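Local atomic coordinates of OBCA, Oxalate Biosynthetic Component A (Burkholderia glumae, PDB entry 4NNB), a protein that is probably a magnesium-dependent enzyme, combining a TIM-barrel domain that holds magnesium and oxaloacetate with an additional N-terminal domain. Residues 132-135 / 136-139; 408-411 / 412-415; 417-420 / 421-425. One frame throughout, in Å; residues are numbered along the deposited sequence.

Overall arrangement
Along the chain the three contacts come in series; none nests in or crosses another, and each joins directly successive residues of a helix or its end. Contact 1 ends helix 125-137 within the N-terminal domain. Contact 2 ends helix 401-413, and contact 3 follows at once in helix 416-440; both helices belong to the connection between the parallel neighbouring strands 373-378 and 444-449. Contacts 2 and 3 touch, their centres about 9 Å apart: Leu410 packs on Arg421 and Leu425, and Asp413 OD2 lies 2.6 Å from Ser418 OG, a probable hydrogen bond. Contact 1 stands apart, its nearest atoms about 11 Å from contact 2 and 17 Å from contact 3.

Contact 1. Residues 132-135 / 136-139; sequences VLQL and TTYG
Thr136 and Thr137 each reach back four residues and bind one carbonyl oxygen twice. Val132 O accepts from the hydroxyl Thr136 OG1 at 2.7 Å and also from the amide of the same threonine; the two donors approach from opposite faces of the carbonyl plane. Leu133 O is held in the same two-sided manner by Thr137 N and by Thr137 OG1, the latter at 2.6 Å. The two hydroxyls arrive by different rotations: in Thr136 OG1 sits between the backbone N and the carbonyl carbon (chi1 57°), whereas in Thr137 it lies opposite the carbonyl carbon (chi1 -62°). Both rotations turn the hydroxyl back along the helix, where a carbonyl oxygen satisfies it in a buried setting.

One turn before Tyr138, Gln134 brings its NE2 over one face of the Tyr138 ring. NE2 stands 3.2 Å above the ring plane, displaced toward the rim, with Tyr138 CZ its nearest ring atom at 3.3 Å. The amide and ring planes are inclined by 42°, a tilted approach and no flat stack. Leu135 adds an apolar touch, its CD2 lying 4.3 Å from Tyr138 CD2.

A second shell fixes these groups. Gln134 NE2 is hydrogen-bonded to Ala193 O, and the ring of Tyr138 stacks with His157. Tyr138 OH bonds with Trp191 NE1, and probably shares its one hydrogen between the carbonyl oxygens of Tyr158 and Gln192. Lys491 meets both threonine hydroxyls, Thr136 OG1 through its backbone N and Thr137 OG1 through NZ.

The backbone then stops the helix. Tyr138 N still bonds Gln134 O at 3.1 Å, but Gly139 takes a positive phi, its N bonds Thr136 O at 3.2 Å, and Trp140 N turns back to Leu135 O: a Schellman motif, with Gly139 as the C-prime residue, closing helix 125-137 of the N-terminal domain.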
ATOM      1  N   VAL A 132     -10.984 -13.432  -8.585  1.00 24.22           N
ATOM      2  CA  VAL A 132      -9.549 -13.622  -8.422  1.00 27.38           C
ATOM      3  C   VAL A 132      -8.988 -12.732  -7.290  1.00 26.48           C
ATOM      4  O   VAL A 132      -8.226 -13.204  -6.448  1.00 24.91           O
ATOM      5  CB  VAL A 132      -8.776 -13.422  -9.749  1.00 25.50           C
ATOM      6  CG1 VAL A 132      -7.275 -13.465  -9.497  1.00 25.24           C
ATOM      7  CG2 VAL A 132      -9.149 -14.514 -10.758  1.00 25.70           C
ATOM      8  N   LEU A 133      -9.389 -11.467  -7.254  1.00 24.90           N
ATOM      9  CA  LEU A 133      -8.924 -10.569  -6.197  1.00 29.13           C
ATOM     10  C   LEU A 133      -9.427 -11.017  -4.821  1.00 25.31           C
ATOM     11  O   LEU A 133      -8.685 -10.991  -3.841  1.00 25.41           O
ATOM     12  CB  LEU A 133      -9.317  -9.114  -6.500  1.00 26.33           C
ATOM     13  CG  LEU A 133      -8.551  -8.510  -7.689  1.00 30.16           C
ATOM     14  CD1 LEU A 133      -9.275  -7.280  -8.237  1.00 32.36           C
ATOM     15  CD2 LEU A 133      -7.081  -8.164  -7.328  1.00 30.64           C
ATOM     16  N   GLN A 134     -10.678 -11.456  -4.745  1.00 25.76           N
ATOM     17  CA  GLN A 134     -11.202 -11.895  -3.460  1.00 27.76           C
ATOM     18  C   GLN A 134     -10.465 -13.134  -2.944  1.00 26.22           C
ATOM     19  O   GLN A 134     -10.049 -13.179  -1.784  1.00 24.87           O
ATOM     20  CB  GLN A 134     -12.702 -12.172  -3.534  1.00 27.42           C
ATOM     21  CG  GLN A 134     -13.292 -12.454  -2.162  1.00 27.22           C
ATOM     22  CD  GLN A 134     -13.138 -11.279  -1.221  1.00 29.30           C
ATOM     23  OE1 GLN A 134     -13.792 -10.247  -1.387  1.00 30.63           O
ATOM     24  NE2 GLN A 134     -12.258 -11.421  -0.233  1.00 28.47           N
ATOM     25  N   LEU A 135     -10.309 -14.134  -3.803  1.00 24.06           N
ATOM     26  CA  LEU A 135      -9.670 -15.379  -3.390  1.00 25.52           C
ATOM     27  C   LEU A 135      -8.166 -15.223  -3.135  1.00 26.60           C
ATOM     28  O   LEU A 135      -7.627 -15.848  -2.226  1.00 25.38           O
ATOM     29  CB  LEU A 135      -9.953 -16.504  -4.398  1.00 25.14           C
ATOM     30  CG  LEU A 135     -11.409 -17.004  -4.451  1.00 27.55           C
ATOM     31  CD1 LEU A 135     -11.549 -18.199  -5.387  1.00 27.07           C
ATOM     32  CD2 LEU A 135     -11.928 -17.356  -3.068  1.00 24.81           C
ATOM     33  N   THR A 136      -7.485 -14.398  -3.926  1.00 23.36           N
ATOM     34  CA  THR A 136      -6.065 -14.155  -3.651  1.00 22.59           C
ATOM     35  C   THR A 136      -5.865 -13.284  -2.406  1.00 25.47           C
ATOM     36  O   THR A 136      -4.799 -13.338  -1.790  1.00 28.73           O
ATOM     37  CB  THR A 136      -5.266 -13.595  -4.863  1.00 24.76           C
ATOM     38  OG1 THR A 136      -5.862 -12.379  -5.333  1.00 26.80           O
ATOM     39  CG2 THR A 136      -5.208 -14.619  -6.001  1.00 24.93           C
ATOM     40  N   THR A 137      -6.882 -12.499  -2.039  1.00 25.45           N
ATOM     41  CA  THR A 137      -6.887 -11.787  -0.757  1.00 27.10           C
ATOM     42  C   THR A 137      -6.960 -12.813   0.371  1.00 28.18           C
ATOM     43  O   THR A 137      -6.394 -12.615   1.445  1.00 25.80           O
ATOM     44  CB  THR A 137      -8.085 -10.810  -0.639  1.00 29.14           C
ATOM     45  OG1 THR A 137      -7.987  -9.805  -1.654  1.00 29.93           O
ATOM     46  CG2 THR A 137      -8.121 -10.123   0.730  1.00 29.55           C
ATOM     47  N   TYR A 138      -7.650 -13.919   0.106  1.00 27.11           N
ATOM     48  CA  TYR A 138      -7.785 -14.996   1.076  1.00 27.17           C
ATOM     49  C   TYR A 138      -6.606 -15.982   1.024  1.00 24.82           C
ATOM     50  O   TYR A 138      -6.657 -17.042   1.642  1.00 28.30           O
ATOM     51  CB  TYR A 138      -9.096 -15.752   0.838  1.00 27.53           C
ATOM     52  CG  TYR A 138     -10.356 -15.031   1.268  1.00 27.38           C
ATOM     53  CD1 TYR A 138     -10.321 -13.927   2.115  1.00 29.05           C
ATOM     54  CD2 TYR A 138     -11.599 -15.467   0.816  1.00 28.09           C
ATOM     55  CE1 TYR A 138     -11.499 -13.291   2.502  1.00 29.45           C
ATOM     56  CE2 TYR A 138     -12.756 -14.848   1.185  1.00 28.53           C
ATOM     57  CZ  TYR A 138     -12.715 -13.773   2.027  1.00 31.66           C
ATOM     58  OH  TYR A 138     -13.899 -13.178   2.380  1.00 33.83           O
ATOM     59  N   GLY A 139      -5.561 -15.646   0.267  1.00 21.74           N
ATOM     60  CA  GLY A 139      -4.357 -16.460   0.227  1.00 24.78           C
ATOM     61  C   GLY A 139      -4.341 -17.581  -0.801  1.00 26.37           C
ATOM     62  O   GLY A 139      -3.424 -18.412  -0.807  1.00 24.33           O
TER

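Contact 2. Residues 408-411 / 412-415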
ATOM      1  N   SER A 408      -8.147   7.820 -15.172  1.00 35.21           N
ATOM      2  CA  SER A 408      -8.755   6.597 -14.652  1.00 39.47           C
ATOM      3  C   SER A 408      -9.751   6.013 -15.660  1.00 43.93           C
ATOM      4  O   SER A 408      -9.801   4.799 -15.871  1.00 41.28           O
ATOM      5  CB  SER A 408      -9.445   6.863 -13.308  1.00 40.01           C
ATOM      6  OG  SER A 408      -8.504   7.256 -12.319  1.00 42.30           O
ATOM      7  N   SER A 409     -10.533   6.889 -16.282  1.00 39.73           N
ATOM      8  CA  SER A 409     -11.474   6.481 -17.322  1.00 45.46           C
ATOM      9  C   SER A 409     -10.760   5.817 -18.502  1.00 44.26           C
ATOM     10  O   SER A 409     -11.159   4.746 -18.964  1.00 44.60           O
ATOM     11  CB  SER A 409     -12.280   7.689 -17.798  1.00 44.03           C
ATOM     12  OG  SER A 409     -13.087   7.350 -18.910  1.00 54.02           O
ATOM     13  N   LEU A 410      -9.694   6.454 -18.977  1.00 37.33           N
ATOM     14  CA  LEU A 410      -8.904   5.917 -20.074  1.00 42.55           C
ATOM     15  C   LEU A 410      -8.267   4.561 -19.751  1.00 47.49           C
ATOM     16  O   LEU A 410      -8.280   3.651 -20.594  1.00 45.39           O
ATOM     17  CB  LEU A 410      -7.849   6.930 -20.521  1.00 41.46           C
ATOM     18  CG  LEU A 410      -8.380   8.154 -21.269  1.00 42.23           C
ATOM     19  CD1 LEU A 410      -7.398   9.298 -21.159  1.00 40.34           C
ATOM     20  CD2 LEU A 410      -8.621   7.824 -22.733  1.00 44.08           C
ATOM     21  N   LEU A 411      -7.720   4.413 -18.544  1.00 38.77           N
ATOM     22  CA  LEU A 411      -7.120   3.139 -18.139  1.00 40.60           C
ATOM     23  C   LEU A 411      -8.192   2.044 -18.090  1.00 43.14           C
ATOM     24  O   LEU A 411      -7.913   0.876 -18.350  1.00 43.84           O
ATOM     25  CB  LEU A 411      -6.383   3.260 -16.797  1.00 37.99           C
ATOM     26  CG  LEU A 411      -5.065   4.047 -16.802  1.00 41.33           C
ATOM     27  CD1 LEU A 411      -4.528   4.275 -15.397  1.00 38.74           C
ATOM     28  CD2 LEU A 411      -4.003   3.372 -17.669  1.00 37.34           C
ATOM     29  N   ALA A 412      -9.423   2.438 -17.784  1.00 39.83           N
ATOM     30  CA  ALA A 412     -10.539   1.498 -17.733  1.00 49.16           C
ATOM     31  C   ALA A 412     -10.947   0.967 -19.121  1.00 51.07           C
ATOM     32  O   ALA A 412     -11.613  -0.064 -19.219  1.00 56.47           O
ATOM     33  CB  ALA A 412     -11.728   2.125 -17.025  1.00 43.91           C
ATOM     34  N   ASP A 413     -10.547   1.666 -20.184  1.00 50.23           N
ATOM     35  CA  ASP A 413     -10.845   1.226 -21.546  1.00 50.80           C
ATOM     36  C   ASP A 413     -10.060  -0.034 -21.886  1.00 52.44           C
ATOM     37  O   ASP A 413     -10.536  -0.886 -22.632  1.00 59.08           O
ATOM     38  CB  ASP A 413     -10.489   2.308 -22.572  1.00 47.13           C
ATOM     39  CG  ASP A 413     -11.428   3.491 -22.537  1.00 52.64           C
ATOM     40  OD1 ASP A 413     -12.573   3.357 -22.054  1.00 55.43           O
ATOM     41  OD2 ASP A 413     -11.015   4.567 -23.015  1.00 53.61           O
ATOM     42  N   GLU A 414      -8.849  -0.128 -21.345  1.00 50.93           N
ATOM     43  CA  GLU A 414      -7.937  -1.233 -21.630  1.00 52.35           C
ATOM     44  C   GLU A 414      -7.579  -1.347 -23.111  1.00 57.21           C
ATOM     45  O   GLU A 414      -7.446  -2.451 -23.645  1.00 57.70           O
ATOM     46  CB  GLU A 414      -8.496  -2.562 -21.119  1.00 54.49           C
ATOM     47  CG  GLU A 414      -8.717  -2.604 -19.625  1.00 59.54           C
ATOM     48  CD  GLU A 414      -8.802  -4.022 -19.104  1.00 68.71           C
ATOM     49  OE1 GLU A 414      -9.902  -4.619 -19.162  1.00 65.00           O
ATOM     50  OE2 GLU A 414      -7.764  -4.546 -18.643  1.00 70.72           O
ATOM     51  N   SER A 415      -7.416  -0.204 -23.769  1.00 56.62           N
ATOM     52  CA  SER A 415      -6.978  -0.184 -25.161  1.00 53.32           C
ATOM     53  C   SER A 415      -5.638   0.541 -25.285  1.00 54.03           C
ATOM     54  O   SER A 415      -5.318   1.415 -24.475  1.00 52.65           O
ATOM     55  CB  SER A 415      -8.041   0.455 -26.059  1.00 52.20           C
ATOM     56  OG  SER A 415      -8.230   1.826 -25.761  1.00 51.22           O
TER
HETATM   57  O   HOH W   1      -6.557   1.988 -21.419  1.00 42.28           O
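Leu410 O is gripped from two sources, the amide of Asp413 and a water. Asp413 N donates to it at 3.0 Å, standing well above the carbonyl plane, while the water donates to Leu410 O at 2.5 Å, so short that its exact position is doubtful. The same water weakly accepts Ser415 N at 3.3 Å, and thereby bridges to the residue that follows the turn. Leu411 O is met in a similar raised manner by Glu414 N, at 3.3 Å. Both bonds span three residues, whereas Ala412 N still makes the four-residue bond to Ser408 O at 3.1 Å; the four-residue bond from Asp413 N to Ser409 O is weak.

Among the side chains, Asp413 has CG opposite its carbonyl carbon (chi1 -71°), which carries the carboxylate back beside Leu410, OD2 coming within 4.1 Å of Leu410 CD2. The hydrogen-bond partner of OD2 is Ser418 OG. Leu410 itself packs on Ser418, Arg421, Ala422 and Leu425. Glu414 OE1 forms a salt bridge with Arg129, tying this turn to helix 125-137.

The last turn of helix 401-413 thus tightens toward a 3-10 pattern, Glu414 takes a positive phi, and Ser415 follows as N-cap of helix 416-440: a tight helix-to-helix connection.

Contact 3. Residues 417-420 / 421-425; sequences DSHR and RAVEL
Asp417 serves both of the arginines that follow it, Arg420 through its carboxylate and Arg421 through its main chain. Asp417 OD1 takes both end nitrogens of Arg420, NH1 at 3.1 Å and NH2 at 3.3 Å, which come from opposite faces of the carboxylate plane; this end-on salt bridge converges on a single oxygen. Arg420 gets there through a first torsion turned away from the usual staggered value (chi1 -97°) and a bend at chi3 that folds its guanidinium back over the preceding turn. The backbone oxygen Asp417 O accepts Arg421 N at 3.0 Å.

Arg421 bends as well, toward Ser418, but its NH2 remains 3.8 Å from Ser418 OG, whose partner is Asp413. The partner of His419 NE2 is Asp460, which fixes the end of the ring; next to it Val423 CG2 comes obliquely to 3.7 Å from His419 NE2. Beneath them the regular helix bonds run on, Val423 N to His419 O with an N-H...O angle of 171°, and Leu457 packs against His419, Ala422 and Val423.

Near the start of helix 416-440, Ser418 and His419 thus use their polar ends to join it to Asp413 and Asp460 in different directions, whereas the Asp417–Arg420 pair is exposed, and solvent would probably weaken the attraction of its charges.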
ATOM      1  N   ASP A 417      -4.597   2.671 -27.444  1.00 51.25           N
ATOM      2  CA  ASP A 417      -4.762   4.093 -27.732  1.00 52.68           C
ATOM      3  C   ASP A 417      -5.064   4.880 -26.455  1.00 52.32           C
ATOM      4  O   ASP A 417      -4.472   5.936 -26.204  1.00 47.90           O
ATOM      5  CB  ASP A 417      -5.894   4.324 -28.739  1.00 49.51           C
ATOM      6  CG  ASP A 417      -5.441   4.177 -30.180  1.00 59.93           C
ATOM      7  OD1 ASP A 417      -4.219   4.122 -30.422  1.00 59.50           O
ATOM      8  OD2 ASP A 417      -6.319   4.135 -31.070  1.00 61.41           O
ATOM      9  N   SER A 418      -6.007   4.368 -25.666  1.00 48.12           N
ATOM     10  CA  SER A 418      -6.402   5.016 -24.422  1.00 44.98           C
ATOM     11  C   SER A 418      -5.240   5.095 -23.447  1.00 43.95           C
ATOM     12  O   SER A 418      -5.036   6.127 -22.807  1.00 46.80           O
ATOM     13  CB  SER A 418      -7.573   4.282 -23.777  1.00 46.05           C
ATOM     14  OG  SER A 418      -8.798   4.667 -24.368  1.00 47.66           O
ATOM     15  N   HIS A 419      -4.483   4.008 -23.331  1.00 42.61           N
ATOM     16  CA  HIS A 419      -3.302   4.009 -22.482  1.00 44.85           C
ATOM     17  C   HIS A 419      -2.382   5.153 -22.894  1.00 47.03           C
ATOM     18  O   HIS A 419      -1.876   5.892 -22.046  1.00 41.23           O
ATOM     19  CB  HIS A 419      -2.560   2.672 -22.557  1.00 40.93           C
ATOM     20  CG  HIS A 419      -1.289   2.637 -21.760  1.00 42.40           C
ATOM     21  ND1 HIS A 419      -1.240   2.212 -20.449  1.00 41.06           N
ATOM     22  CD2 HIS A 419      -0.021   2.969 -22.098  1.00 41.41           C
ATOM     23  CE1 HIS A 419       0.007   2.286 -20.014  1.00 39.48           C
ATOM     24  NE2 HIS A 419       0.766   2.739 -20.994  1.00 40.08           N
ATOM     25  N   ARG A 420      -2.183   5.317 -24.199  1.00 45.32           N
ATOM     26  CA  ARG A 420      -1.279   6.360 -24.678  1.00 45.98           C
ATOM     27  C   ARG A 420      -1.799   7.773 -24.381  1.00 38.70           C
ATOM     28  O   ARG A 420      -1.015   8.655 -24.027  1.00 45.98           O
ATOM     29  CB  ARG A 420      -0.922   6.166 -26.157  1.00 48.81           C
ATOM     30  CG  ARG A 420       0.407   5.439 -26.350  1.00 52.30           C
ATOM     31  CD  ARG A 420       0.805   5.315 -27.816  1.00 65.03           C
ATOM     32  NE  ARG A 420       0.252   4.114 -28.441  1.00 62.73           N
ATOM     33  CZ  ARG A 420      -0.822   4.103 -29.223  1.00 62.14           C
ATOM     34  NH1 ARG A 420      -1.462   5.234 -29.491  1.00 63.95           N
ATOM     35  NH2 ARG A 420      -1.258   2.964 -29.743  1.00 57.02           N
ATOM     36  N   ARG A 421      -3.109   7.982 -24.502  1.00 37.87           N
ATOM     37  CA  ARG A 421      -3.695   9.263 -24.117  1.00 42.52           C
ATOM     38  C   ARG A 421      -3.493   9.498 -22.615  1.00 47.95           C
ATOM     39  O   ARG A 421      -3.137  10.602 -22.199  1.00 43.25           O
ATOM     40  CB  ARG A 421      -5.187   9.354 -24.487  1.00 41.95           C
ATOM     41  CG  ARG A 421      -5.472   9.348 -26.003  1.00 51.24           C
ATOM     42  CD  ARG A 421      -6.748  10.134 -26.393  1.00 54.14           C
ATOM     43  NE  ARG A 421      -8.000   9.532 -25.916  1.00 53.20           N
ATOM     44  CZ  ARG A 421      -8.602   8.492 -26.491  1.00 54.59           C
ATOM     45  NH1 ARG A 421      -8.064   7.915 -27.561  1.00 53.50           N
ATOM     46  NH2 ARG A 421      -9.739   8.018 -25.993  1.00 48.05           N
ATOM     47  N   ALA A 422      -3.694   8.451 -21.815  1.00 41.56           N
ATOM     48  CA  ALA A 422      -3.539   8.551 -20.362  1.00 41.81           C
ATOM     49  C   ALA A 422      -2.119   8.972 -19.970  1.00 41.03           C
ATOM     50  O   ALA A 422      -1.946   9.870 -19.149  1.00 41.22           O
ATOM     51  CB  ALA A 422      -3.921   7.240 -19.689  1.00 38.13           C
ATOM     52  N   VAL A 423      -1.116   8.320 -20.554  1.00 36.01           N
ATOM     53  CA  VAL A 423       0.282   8.700 -20.368  1.00 39.88           C
ATOM     54  C   VAL A 423       0.526  10.172 -20.707  1.00 42.66           C
ATOM     55  O   VAL A 423       1.211  10.882 -19.966  1.00 37.74           O
ATOM     56  CB  VAL A 423       1.223   7.814 -21.210  1.00 42.89           C
ATOM     57  CG1 VAL A 423       2.650   8.352 -21.186  1.00 37.92           C
ATOM     58  CG2 VAL A 423       1.191   6.381 -20.708  1.00 43.32           C
ATOM     59  N   GLU A 424      -0.045  10.622 -21.820  1.00 42.77           N
ATOM     60  CA  GLU A 424       0.093  12.006 -22.269  1.00 47.09           C
ATOM     61  C   GLU A 424      -0.440  13.003 -21.236  1.00 42.33           C
ATOM     62  O   GLU A 424       0.213  14.004 -20.931  1.00 39.62           O
ATOM     63  CB  GLU A 424      -0.624  12.204 -23.614  1.00 45.41           C
ATOM     64  CG  GLU A 424      -0.621  13.641 -24.128  1.00 53.15           C
ATOM     65  CD  GLU A 424      -1.137  13.765 -25.559  1.00 66.84           C
ATOM     66  OE1 GLU A 424      -0.837  14.797 -26.205  1.00 69.95           O
ATOM     67  OE2 GLU A 424      -1.836  12.837 -26.035  1.00 59.48           O
ATOM     68  N   LEU A 425      -1.626  12.730 -20.705  1.00 40.07           N
ATOM     69  CA  LEU A 425      -2.236  13.607 -19.713  1.00 43.56           C
ATOM     70  C   LEU A 425      -1.408  13.651 -18.435  1.00 41.30           C
ATOM     71  O   LEU A 425      -1.305  14.696 -17.794  1.00 35.28           O
ATOM     72  CB  LEU A 425      -3.649  13.145 -19.379  1.00 38.77           C
ATOM     73  CG  LEU A 425      -4.619  13.035 -20.552  1.00 45.36           C
ATOM     74  CD1 LEU A 425      -5.940  12.446 -20.092  1.00 40.69           C
ATOM     75  CD2 LEU A 425      -4.837  14.395 -21.173  1.00 44.20           C
TER